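CCR4-not transcription complex subunit 1 (Chaetomium thermophilum var. thermophilum DSM 1495, PDB 6H3Z) probably acts as a scaffold subunit of the CCR4-NOT complex in mRNA deadenylation and transcriptional repression, this chain being a C-terminal MIF4G-like domain. Local coordinates at residues A[103-114]-A[141-151]. Numbering follows the deposited sequence.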
loop_
_atom_site.group_PDB
_atom_site.type_symbol
_atom_site.label_atom_id
_atom_site.label_comp_id
_atom_site.label_asym_id
_atom_site.label_seq_id
_atom_site.Cartn_x
_atom_site.Cartn_y
_atom_site.Cartn_z
ATOM N N LEU A 103 -2.463 7.702 -2.474
ATOM C CA LEU A 103 -2.168 6.481 -1.719
ATOM C C LEU A 103 -2.826 6.536 -0.326
ATOM O O LEU A 103 -3.522 5.591 0.058
ATOM C CB LEU A 103 -0.657 6.259 -1.586
ATOM C CG LEU A 103 0.095 5.955 -2.862
ATOM C CD1 LEU A 103 1.526 6.411 -2.751
ATOM C CD2 LEU A 103 0.005 4.500 -3.213
ATOM N N GLU A 104 -2.666 7.669 0.385
ATOM C CA GLU A 104 -3.259 7.870 1.696
ATOM C C GLU A 104 -4.790 7.829 1.663
ATOM O O GLU A 104 -5.389 7.204 2.537
ATOM C CB GLU A 104 -2.745 9.161 2.317
ATOM C CG GLU A 104 -1.283 9.046 2.697
ATOM C CD GLU A 104 -0.612 10.306 3.210
ATOM O OE1 GLU A 104 -1.321 11.224 3.685
ATOM O OE2 GLU A 104 0.640 10.336 3.197
ATOM N N SER A 105 -5.414 8.455 0.633
ATOM C CA SER A 105 -6.866 8.495 0.431
ATOM C C SER A 105 -7.416 7.106 0.164
ATOM O O SER A 105 -8.400 6.715 0.786
ATOM C CB SER A 105 -7.226 9.432 -0.716
ATOM O OG SER A 105 -6.823 10.759 -0.413
ATOM N N LEU A 106 -6.749 6.347 -0.723
ATOM C CA LEU A 106 -7.108 4.977 -1.069
ATOM C C LEU A 106 -6.999 4.043 0.142
ATOM O O LEU A 106 -7.946 3.305 0.410
ATOM C CB LEU A 106 -6.252 4.461 -2.233
ATOM C CG LEU A 106 -6.593 4.983 -3.633
ATOM C CD1 LEU A 106 -5.508 4.613 -4.607
ATOM C CD2 LEU A 106 -7.942 4.459 -4.118
ATOM N N VAL A 107 -5.876 4.109 0.906
ATOM C CA VAL A 107 -5.675 3.288 2.111
ATOM C C VAL A 107 -6.735 3.658 3.169
ATOM O O VAL A 107 -7.211 2.776 3.894
ATOM C CB VAL A 107 -4.223 3.329 2.661
ATOM C CG1 VAL A 107 -4.080 2.495 3.933
ATOM C CG2 VAL A 107 -3.216 2.865 1.618
ATOM N N HIS A 108 -7.146 4.950 3.206
ATOM C CA HIS A 108 -8.163 5.434 4.132
ATOM C C HIS A 108 -9.519 4.854 3.819
ATOM O O HIS A 108 -10.223 4.418 4.732
ATOM C CB HIS A 108 -8.235 6.958 4.139
ATOM C CG HIS A 108 -9.495 7.483 4.758
ATOM N ND1 HIS A 108 -9.689 7.520 6.122
ATOM C CD2 HIS A 108 -10.628 7.893 4.141
ATOM C CE1 HIS A 108 -10.913 7.989 6.292
ATOM N NE2 HIS A 108 -11.504 8.258 5.129
ATOM N N VAL A 109 -9.908 4.899 2.542
ATOM C CA VAL A 109 -11.201 4.397 2.094
ATOM C C VAL A 109 -11.267 2.891 2.322
ATOM O O VAL A 109 -12.271 2.410 2.840
ATOM C CB VAL A 109 -11.517 4.824 0.630
ATOM C CG1 VAL A 109 -12.785 4.166 0.127
ATOM C CG2 VAL A 109 -11.635 6.338 0.507
ATOM N N LEU A 110 -10.174 2.171 2.001
ATOM C CA LEU A 110 -10.052 0.717 2.149
ATOM C C LEU A 110 -10.266 0.308 3.594
ATOM O O LEU A 110 -11.125 -0.523 3.863
ATOM C CB LEU A 110 -8.686 0.225 1.639
ATOM C CG LEU A 110 -8.470 -1.283 1.617
ATOM C CD1 LEU A 110 -8.773 -1.862 0.250
ATOM C CD2 LEU A 110 -7.053 -1.604 1.931
ATOM N N GLU A 111 -9.540 0.934 4.520
ATOM C CA GLU A 111 -9.643 0.636 5.946
ATOM C C GLU A 111 -11.049 0.888 6.547
ATOM O O GLU A 111 -11.451 0.168 7.461
ATOM C CB GLU A 111 -8.557 1.374 6.738
ATOM C CG GLU A 111 -7.157 0.812 6.555
ATOM C CD GLU A 111 -6.997 -0.670 6.840
ATOM O OE1 GLU A 111 -6.987 -1.072 8.028
ATOM O OE2 GLU A 111 -6.886 -1.432 5.854
ATOM N N THR A 112 -11.786 1.874 6.012
ATOM C CA THR A 112 -13.140 2.231 6.419
ATOM C C THR A 112 -14.132 1.155 5.961
ATOM O O THR A 112 -14.942 0.691 6.766
ATOM C CB THR A 112 -13.494 3.615 5.838
ATOM O OG1 THR A 112 -12.502 4.554 6.249
ATOM C CG2 THR A 112 -14.885 4.109 6.247
ATOM N N ILE A 113 -14.063 0.769 4.674
ATOM C CA ILE A 113 -14.933 -0.243 4.069
ATOM C C ILE A 113 -14.670 -1.623 4.721
ATOM O O ILE A 113 -15.624 -2.368 4.936
ATOM C CB ILE A 113 -14.854 -0.223 2.510
ATOM C CG1 ILE A 113 -15.340 1.147 1.983
ATOM C CG2 ILE A 113 -15.685 -1.338 1.882
ATOM C CD1 ILE A 113 -15.091 1.433 0.534
ATOM N N ARG A 114 -13.412 -1.917 5.128
ATOM C CA ARG A 114 -13.081 -3.164 5.820
ATOM C C ARG A 114 -13.799 -3.208 7.179
ATOM O O ARG A 114 -14.270 -4.267 7.600
ATOM C CB ARG A 114 -11.582 -3.251 6.050
ATOM C CG ARG A 114 -10.773 -3.573 4.830
ATOM C CD ARG A 114 -9.315 -3.581 5.212
ATOM N NE ARG A 114 -8.938 -4.859 5.813
ATOM C CZ ARG A 114 -7.750 -5.123 6.334
ATOM N NH1 ARG A 114 -6.814 -4.186 6.374
ATOM N NH2 ARG A 114 -7.491 -6.324 6.833
ATOM N N SER A 141 6.690 4.609 -1.267
ATOM C CA SER A 141 5.489 5.421 -1.033
ATOM C C SER A 141 4.244 4.549 -0.738
ATOM O O SER A 141 3.413 4.951 0.087
ATOM C CB SER A 141 5.253 6.422 -2.165
ATOM O OG SER A 141 5.627 5.898 -3.428
ATOM N N LEU A 142 4.155 3.339 -1.368
ATOM C CA LEU A 142 3.072 2.368 -1.161
ATOM C C LEU A 142 3.224 1.732 0.220
ATOM O O LEU A 142 2.234 1.652 0.954
ATOM C CB LEU A 142 3.025 1.285 -2.270
ATOM C CG LEU A 142 1.920 0.208 -2.157
ATOM C CD1 LEU A 142 0.523 0.822 -2.145
ATOM C CD2 LEU A 142 2.032 -0.830 -3.259
ATOM N N ILE A 143 4.459 1.276 0.570
ATOM C CA ILE A 143 4.762 0.677 1.871
ATOM C C ILE A 143 4.359 1.703 2.927
ATOM O O ILE A 143 3.516 1.407 3.763
ATOM C CB ILE A 143 6.262 0.284 2.017
ATOM C CG1 ILE A 143 6.738 -0.726 0.937
ATOM C CG2 ILE A 143 6.581 -0.199 3.439
ATOM C CD1 ILE A 143 6.274 -2.059 1.026
ATOM N N ALA A 144 4.919 2.922 2.845
ATOM C CA ALA A 144 4.649 4.019 3.774
ATOM C C ALA A 144 3.154 4.165 4.060
ATOM O O ALA A 144 2.766 4.122 5.225
ATOM C CB ALA A 144 5.230 5.308 3.237
ATOM N N ALA A 145 2.316 4.210 2.996
ATOM C CA ALA A 145 0.850 4.340 3.036
ATOM C C ALA A 145 0.193 3.186 3.782
ATOM O O ALA A 145 -0.767 3.398 4.528
ATOM C CB ALA A 145 0.293 4.419 1.610
ATOM N N LEU A 146 0.727 1.970 3.584
ATOM C CA LEU A 146 0.202 0.738 4.153
ATOM C C LEU A 146 0.711 0.452 5.555
ATOM O O LEU A 146 0.118 -0.394 6.227
ATOM C CB LEU A 146 0.450 -0.448 3.204
ATOM C CG LEU A 146 -0.420 -0.458 1.962
ATOM C CD1 LEU A 146 0.133 -1.395 0.932
ATOM C CD2 LEU A 146 -1.868 -0.772 2.305
ATOM N N LEU A 147 1.769 1.161 6.027
ATOM C CA LEU A 147 2.243 0.968 7.412
ATOM C C LEU A 147 1.066 1.411 8.287
ATOM O O LEU A 147 0.354 2.363 7.920
ATOM C CB LEU A 147 3.506 1.805 7.732
ATOM C CG LEU A 147 4.787 1.509 6.938
ATOM C CD1 LEU A 147 5.784 2.612 7.134
ATOM C CD2 LEU A 147 5.418 0.180 7.347
ATOM N N GLY A 148 0.778 0.678 9.345
ATOM C CA GLY A 148 -0.401 1.017 10.132
ATOM C C GLY A 148 -1.632 0.203 9.761
ATOM O O GLY A 148 -2.705 0.420 10.330
ATOM N N THR A 149 -1.489 -0.730 8.784
ATOM C CA THR A 149 -2.499 -1.720 8.382
ATOM C C THR A 149 -1.852 -3.111 8.595
ATOM O O THR A 149 -0.653 -3.190 8.890
ATOM C CB THR A 149 -2.982 -1.547 6.935
ATOM O OG1 THR A 149 -1.977 -2.004 6.024
ATOM C CG2 THR A 149 -3.433 -0.137 6.604
ATOM N N ASP A 150 -2.626 -4.194 8.421
ATOM C CA ASP A 150 -2.168 -5.581 8.581
ATOM C C ASP A 150 -1.879 -6.227 7.240
ATOM O O ASP A 150 -1.664 -7.444 7.157
ATOM C CB ASP A 150 -3.227 -6.403 9.343
ATOM C CG ASP A 150 -4.645 -6.375 8.789
ATOM O OD1 ASP A 150 -5.122 -5.270 8.409
ATOM O OD2 ASP A 150 -5.332 -7.419 8.871
ATOM N N LEU A 151 -1.852 -5.400 6.186
ATOM C CA LEU A 151 -1.718 -5.813 4.789
ATOM C C LEU A 151 -0.302 -5.977 4.274
ATOM O O LEU A 151 -0.149 -6.472 3.180
ATOM C CB LEU A 151 -2.499 -4.835 3.904
ATOM C CG LEU A 151 -3.950 -4.536 4.349
ATOM C CD1 LEU A 151 -4.448 -3.293 3.716
ATOM C CD2 LEU A 151 -4.877 -5.681 4.047
#
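Arg114 NH1 is held by two carboxylates: it donates to Asp150 OD1 across the contact at 2.9 Å, and to Glu111 OE2, one helical turn back, almost within the guanidinium plane. Guanidinium and Asp150 carboxylate lie nearly coplanar, 4° apart, and weak bonds from NH2 to both Asp150 oxygens make the pairing two-pronged. A bend at chi3 (82°) turns the arginine tip toward Asp150, while Leu151 CD2 covers one face of the guanidinium, 3.4 Å from NH1. NH2 also bonds Ser122 O, which links this network to helix 118-129. With a leucine in place of Arg114, Glu111 and Asp150 would probably face each other without the cation that now lies between them. Beside the network, Thr149 CG2 packs against Glu111 CD at 3.6 Å, and Leu110 CD2 meets Leu151 CD1 tip to tip. Thr149 OG1 and N both donate to Leu146 O, pinning the type II turn from Leu146 to Thr149, which ends helix 140-146. Farther along, Ala145 CB touches both Leu103 CB and Val107 CG2, 3.8 Å from each, and the Leu103 and Leu142 side chains cross at about a right angle, touching through CD2 and CD1. The axes of 103-114 and 141-146 approach to 9.3 Å at a crossing angle of -37°, joining helix 100-116 to helix 140-146 by the side-chain packing expected of an all-helical, MIF4G-like repeat fold.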